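Local coordinates for protein acyltransferase (Actinoplanes teichomyceticus, PDB 4Q38) that transfers a long fatty acyl chain from acyl-CoA to the glucosamine of teicoplanin-type glycopeptide antibiotics, using a GNAT-like C-terminal domain, at residues 276-290 / 322-334. Numbering follows the deposited sequence.
Sequences TLTDSAPEPGNADGD and LKAGRHWHMRTGF
At the edge of the mixed sheet in the GNAT-like domain, the short outermost strand 276-277 runs antiparallel to strand 331-336, which is bonded on its other side to strand 246-251. Thr276 and Phe334 form a hydrogen-bonded pair, with Thr276 N 3.1 Å from Phe334 O, and Thr278 N adds a bond to Thr332 O. On the face of this pair, CB of Thr276 sits over the Phe334 ring, 4.0 Å from its centroid, while Thr278 CG2 reaches the ring edge. At the neighbouring non-hydrogen-bonded pair, Leu277 CA comes to 3.9 Å from Gly333 CA, and Thr276 O packs against Gly333 CA.

Beyond strand 276-277 the loop is held by Arg331 of the neighbouring strand. Bent at chi2 (-63°) and chi3 (-58°), it folds back to grip Asp279 side-on in a salt bridge: NE lies 3.0 Å from OD1, which also takes NH2, both from the same face of the carboxylate plane. NH2 bonds Asp279 O as well, from above the carbonyl plane. Leu277 CD1 covers one face of the guanidinium and Pro282 CD the opposite one, which together with the bonds should fix its rotation. Pro282 CB also lies over a face of the His329 ring.

The far end of the loop is fastened to the chain leaving helix 313-323. Ala287 CB packs over a face of the His327 ring, and ND1 of His327 donates in the ring plane to Pro284 O at 3.0 Å, nearly straight at 166°. A water joins that same carbonyl to His327 N. Asp290 of helix 290-298 brings OD2 to the edge of the His327 ring at CD2, while its OD1 accepts from Trp328 N at 2.7 Å, met almost end-on to the C-O bond.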
loop_
_atom_site.group_PDB
_atom_site.type_symbol
_atom_site.label_atom_id
_atom_site.label_comp_id
_atom_site.label_asym_id
_atom_site.label_seq_id
_atom_site.Cartn_x
_atom_site.Cartn_y
_atom_site.Cartn_z
ATOM N N THR A 276 -10.809 12.891 16.837
ATOM C CA THR A 276 -10.244 13.145 18.162
ATOM C C THR A 276 -8.793 12.688 18.150
ATOM O O THR A 276 -8.522 11.493 18.018
ATOM C CB THR A 276 -11.009 12.378 19.253
ATOM O OG1 THR A 276 -12.404 12.699 19.181
ATOM C CG2 THR A 276 -10.479 12.737 20.651
ATOM N N LEU A 277 -7.865 13.637 18.251
ATOM C CA LEU A 277 -6.445 13.319 18.200
ATOM C C LEU A 277 -6.007 12.748 19.540
ATOM O O LEU A 277 -6.421 13.242 20.590
ATOM C CB LEU A 277 -5.616 14.554 17.845
ATOM C CG LEU A 277 -5.941 15.221 16.501
ATOM C CD1 LEU A 277 -4.954 16.352 16.247
ATOM C CD2 LEU A 277 -5.924 14.201 15.360
ATOM N N THR A 278 -5.191 11.699 19.502
ATOM C CA THR A 278 -4.843 10.965 20.723
ATOM C C THR A 278 -3.361 11.047 21.079
ATOM O O THR A 278 -2.973 10.703 22.194
ATOM C CB THR A 278 -5.258 9.479 20.630
ATOM O OG1 THR A 278 -4.732 8.903 19.425
ATOM C CG2 THR A 278 -6.766 9.349 20.629
ATOM N N ASP A 279 -2.532 11.481 20.133
ATOM C CA ASP A 279 -1.118 11.705 20.413
ATOM C C ASP A 279 -0.895 13.113 20.979
ATOM O O ASP A 279 -1.721 14.019 20.804
ATOM C CB ASP A 279 -0.228 11.438 19.182
ATOM C CG ASP A 279 -0.629 12.261 17.955
ATOM O OD1 ASP A 279 -1.740 12.823 17.924
ATOM O OD2 ASP A 279 0.174 12.341 17.004
ATOM N N SER A 280 0.226 13.272 21.671
ATOM C CA SER A 280 0.640 14.555 22.213
ATOM C C SER A 280 0.997 15.512 21.096
ATOM O O SER A 280 1.444 15.082 20.026
ATOM C CB SER A 280 1.861 14.350 23.104
ATOM O OG SER A 280 1.545 13.433 24.131
ATOM N N ALA A 281 0.787 16.804 21.342
ATOM C CA ALA A 281 1.328 17.850 20.486
ATOM C C ALA A 281 2.818 17.551 20.258
ATOM O O ALA A 281 3.566 17.444 21.222
ATOM C CB ALA A 281 1.143 19.214 21.150
ATOM N N PRO A 282 3.246 17.363 18.994
ATOM C CA PRO A 282 4.647 16.979 18.802
ATOM C C PRO A 282 5.617 18.137 19.031
ATOM O O PRO A 282 5.222 19.305 18.973
ATOM C CB PRO A 282 4.703 16.534 17.333
ATOM C CG PRO A 282 3.284 16.329 16.925
ATOM C CD PRO A 282 2.488 17.307 17.733
ATOM N N GLU A 283 6.876 17.808 19.293
ATOM C CA GLU A 283 7.914 18.825 19.416
ATOM C C GLU A 283 8.040 19.572 18.096
ATOM O O GLU A 283 7.993 18.953 17.032
ATOM C CB GLU A 283 9.253 18.198 19.817
ATOM C CG GLU A 283 9.312 17.762 21.271
ATOM C CD GLU A 283 9.017 18.904 22.231
ATOM O OE1 GLU A 283 9.888 19.788 22.399
ATOM O OE2 GLU A 283 7.913 18.917 22.817
ATOM N N PRO A 284 8.190 20.907 18.157
ATOM C CA PRO A 284 8.315 21.703 16.934
ATOM C C PRO A 284 9.536 21.306 16.101
ATOM O O PRO A 284 9.494 21.390 14.873
ATOM C CB PRO A 284 8.472 23.142 17.451
ATOM C CG PRO A 284 8.039 23.106 18.878
ATOM C CD PRO A 284 8.339 21.730 19.371
ATOM N N GLY A 285 10.604 20.870 16.769
ATOM C CA GLY A 285 11.843 20.496 16.091
ATOM C C GLY A 285 11.844 19.105 15.480
ATOM O O GLY A 285 12.774 18.748 14.757
ATOM N N ASN A 286 10.806 18.321 15.764
ATOM C CA ASN A 286 10.701 16.962 15.239
ATOM C C ASN A 286 10.370 16.954 13.741
ATOM O O ASN A 286 9.286 17.366 13.330
ATOM C CB ASN A 286 9.669 16.166 16.044
ATOM C CG ASN A 286 9.704 14.680 15.734
ATOM O OD1 ASN A 286 10.156 13.878 16.549
ATOM N ND2 ASN A 286 9.232 14.309 14.558
ATOM N N ALA A 287 11.317 16.485 12.935
ATOM C CA ALA A 287 11.199 16.538 11.477
ATOM C C ALA A 287 10.711 15.228 10.832
ATOM O O ALA A 287 10.724 15.102 9.604
ATOM C CB ALA A 287 12.525 16.970 10.860
ATOM N N ASP A 288 10.269 14.274 11.656
ATOM C CA ASP A 288 9.873 12.938 11.182
ATOM C C ASP A 288 8.712 12.927 10.181
ATOM O O ASP A 288 8.626 12.022 9.353
ATOM C CB ASP A 288 9.531 12.008 12.357
ATOM C CG ASP A 288 10.726 11.721 13.255
ATOM O OD1 ASP A 288 11.849 12.183 12.950
ATOM O OD2 ASP A 288 10.537 11.029 14.280
ATOM N N GLY A 289 7.829 13.923 10.260
ATOM C CA GLY A 289 6.623 13.962 9.429
ATOM C C GLY A 289 6.774 14.666 8.094
ATOM O O GLY A 289 5.875 14.611 7.253
ATOM N N ASP A 290 7.908 15.326 7.894
ATOM C CA ASP A 290 8.180 16.035 6.655
ATOM C C ASP A 290 8.199 15.125 5.418
ATOM O O ASP A 290 7.623 15.462 4.385
ATOM C CB ASP A 290 9.501 16.803 6.764
ATOM C CG ASP A 290 9.413 18.005 7.705
ATOM O OD1 ASP A 290 8.307 18.351 8.173
ATOM O OD2 ASP A 290 10.465 18.613 7.976
ATOM N N LEU A 322 7.758 24.680 5.286
ATOM C CA LEU A 322 9.126 24.171 5.337
ATOM C C LEU A 322 10.175 25.270 5.126
ATOM O O LEU A 322 11.193 25.287 5.812
ATOM C CB LEU A 322 9.336 23.037 4.321
ATOM C CG LEU A 322 8.663 21.684 4.585
ATOM C CD1 LEU A 322 8.660 20.823 3.325
ATOM C CD2 LEU A 322 9.325 20.953 5.739
ATOM N N LYS A 323 9.931 26.174 4.180
ATOM C CA LYS A 323 10.849 27.295 3.944
ATOM C C LYS A 323 10.986 28.187 5.181
ATOM O O LYS A 323 12.048 28.758 5.417
ATOM C CB LYS A 323 10.416 28.127 2.733
ATOM C CG LYS A 323 10.820 27.526 1.395
ATOM C CD LYS A 323 10.557 28.486 0.245
ATOM C CE LYS A 323 11.100 27.930 -1.063
ATOM N NZ LYS A 323 10.887 28.865 -2.204
ATOM N N ALA A 324 9.914 28.277 5.971
ATOM C CA ALA A 324 9.897 29.097 7.182
ATOM C C ALA A 324 10.648 28.456 8.352
ATOM O O ALA A 324 10.715 29.032 9.438
ATOM C CB ALA A 324 8.463 29.434 7.580
ATOM N N GLY A 325 11.216 27.273 8.125
ATOM C CA GLY A 325 11.974 26.570 9.154
ATOM C C GLY A 325 11.097 25.722 10.057
ATOM O O GLY A 325 11.527 25.299 11.129
ATOM N N ARG A 326 9.871 25.458 9.614
ATOM C CA ARG A 326 8.903 24.726 10.427
ATOM C C ARG A 326 8.698 23.294 9.909
ATOM O O ARG A 326 9.139 22.966 8.808
ATOM C CB ARG A 326 7.594 25.519 10.510
ATOM C CG ARG A 326 7.815 26.963 10.963
ATOM C CD ARG A 326 6.571 27.809 10.790
ATOM N NE ARG A 326 5.513 27.367 11.693
ATOM C CZ ARG A 326 4.259 27.788 11.632
ATOM N NH1 ARG A 326 3.368 27.320 12.498
ATOM N NH2 ARG A 326 3.895 28.671 10.708
ATOM N N HIS A 327 8.054 22.449 10.716
ATOM C CA HIS A 327 7.945 21.012 10.421
ATOM C C HIS A 327 6.535 20.493 10.465
ATOM O O HIS A 327 5.705 20.965 11.254
ATOM C CB HIS A 327 8.830 20.190 11.359
ATOM C CG HIS A 327 10.304 20.517 11.250
ATOM N ND1 HIS A 327 11.012 21.026 12.280
ATOM C CD2 HIS A 327 11.187 20.412 10.180
ATOM C CE1 HIS A 327 12.286 21.230 11.890
ATOM N NE2 HIS A 327 12.393 20.858 10.605
ATOM N N TRP A 328 6.270 19.508 9.608
ATOM C CA TRP A 328 4.976 18.833 9.528
ATOM C C TRP A 328 5.011 17.568 10.337
ATOM O O TRP A 328 6.045 16.904 10.406
ATOM C CB TRP A 328 4.641 18.518 8.079
ATOM C CG TRP A 328 4.404 19.731 7.205
ATOM C CD1 TRP A 328 5.251 20.264 6.233
ATOM C CD2 TRP A 328 3.218 20.597 7.191
ATOM N NE1 TRP A 328 4.682 21.364 5.633
ATOM C CE2 TRP A 328 3.464 21.619 6.166
ATOM C CE3 TRP A 328 2.015 20.624 7.896
ATOM C CZ2 TRP A 328 2.533 22.613 5.878
ATOM C CZ3 TRP A 328 1.092 21.635 7.604
ATOM C CH2 TRP A 328 1.343 22.603 6.616
ATOM N N HIS A 329 3.880 17.216 10.952
ATOM C CA HIS A 329 3.823 16.057 11.837
ATOM C C HIS A 329 2.684 15.144 11.515
ATOM O O HIS A 329 1.553 15.591 11.295
ATOM C CB HIS A 329 3.707 16.492 13.297
ATOM C CG HIS A 329 4.675 17.582 13.687
ATOM N ND1 HIS A 329 6.012 17.424 13.612
ATOM C CD2 HIS A 329 4.454 18.879 14.158
ATOM C CE1 HIS A 329 6.622 18.562 14.009
ATOM N NE2 HIS A 329 5.668 19.451 14.344
ATOM N N MET A 330 2.972 13.845 11.500
ATOM C CA MET A 330 1.918 12.839 11.454
ATOM C C MET A 330 1.156 12.900 12.766
ATOM O O MET A 330 1.762 12.942 13.834
ATOM C CB MET A 330 2.509 11.440 11.287
ATOM C CG MET A 330 1.456 10.357 11.083
ATOM S SD MET A 330 2.140 8.683 11.087
ATOM C CE MET A 330 2.387 8.421 12.845
ATOM N N ARG A 331 -0.167 12.918 12.696
ATOM C CA ARG A 331 -0.957 12.877 13.925
ATOM C C ARG A 331 -1.873 11.666 13.887
ATOM O O ARG A 331 -2.195 11.157 12.810
ATOM C CB ARG A 331 -1.751 14.173 14.133
ATOM C CG ARG A 331 -0.899 15.442 14.249
ATOM C CD ARG A 331 0.036 15.453 15.458
ATOM N NE ARG A 331 -0.661 15.305 16.738
ATOM C CZ ARG A 331 -1.203 16.307 17.431
ATOM N NH1 ARG A 331 -1.143 17.556 16.983
ATOM N NH2 ARG A 331 -1.814 16.053 18.575
ATOM N N THR A 332 -2.264 11.205 15.070
ATOM C CA THR A 332 -3.059 10.006 15.222
ATOM C C THR A 332 -4.348 10.346 15.956
ATOM O O THR A 332 -4.342 11.111 16.919
ATOM C CB THR A 332 -2.261 8.928 15.988
ATOM O OG1 THR A 332 -1.177 8.489 15.168
ATOM C CG2 THR A 332 -3.122 7.726 16.344
ATOM N N GLY A 333 -5.453 9.788 15.480
ATOM C CA GLY A 333 -6.738 10.017 16.102
ATOM C C GLY A 333 -7.713 8.914 15.775
ATOM O O GLY A 333 -7.368 7.946 15.086
ATOM N N PHE A 334 -8.937 9.070 16.273
ATOM C CA PHE A 334 -9.996 8.099 16.050
ATOM C C PHE A 334 -11.330 8.770 15.751
ATOM O O PHE A 334 -11.539 9.952 16.063
ATOM C CB PHE A 334 -10.154 7.171 17.265
ATOM C CG PHE A 334 -10.798 7.838 18.466
ATOM C CD1 PHE A 334 -12.186 7.864 18.613
ATOM C CD2 PHE A 334 -10.017 8.442 19.444
ATOM C CE1 PHE A 334 -12.777 8.481 19.714
ATOM C CE2 PHE A 334 -10.604 9.055 20.555
ATOM C CZ PHE A 334 -11.987 9.076 20.686
HETATM O O HOH W 1 -13.637 11.655 17.013
HETATM O O HOH W 2 0.930 10.106 15.204
HETATM O O HOH W 3 7.878 23.346 13.417
#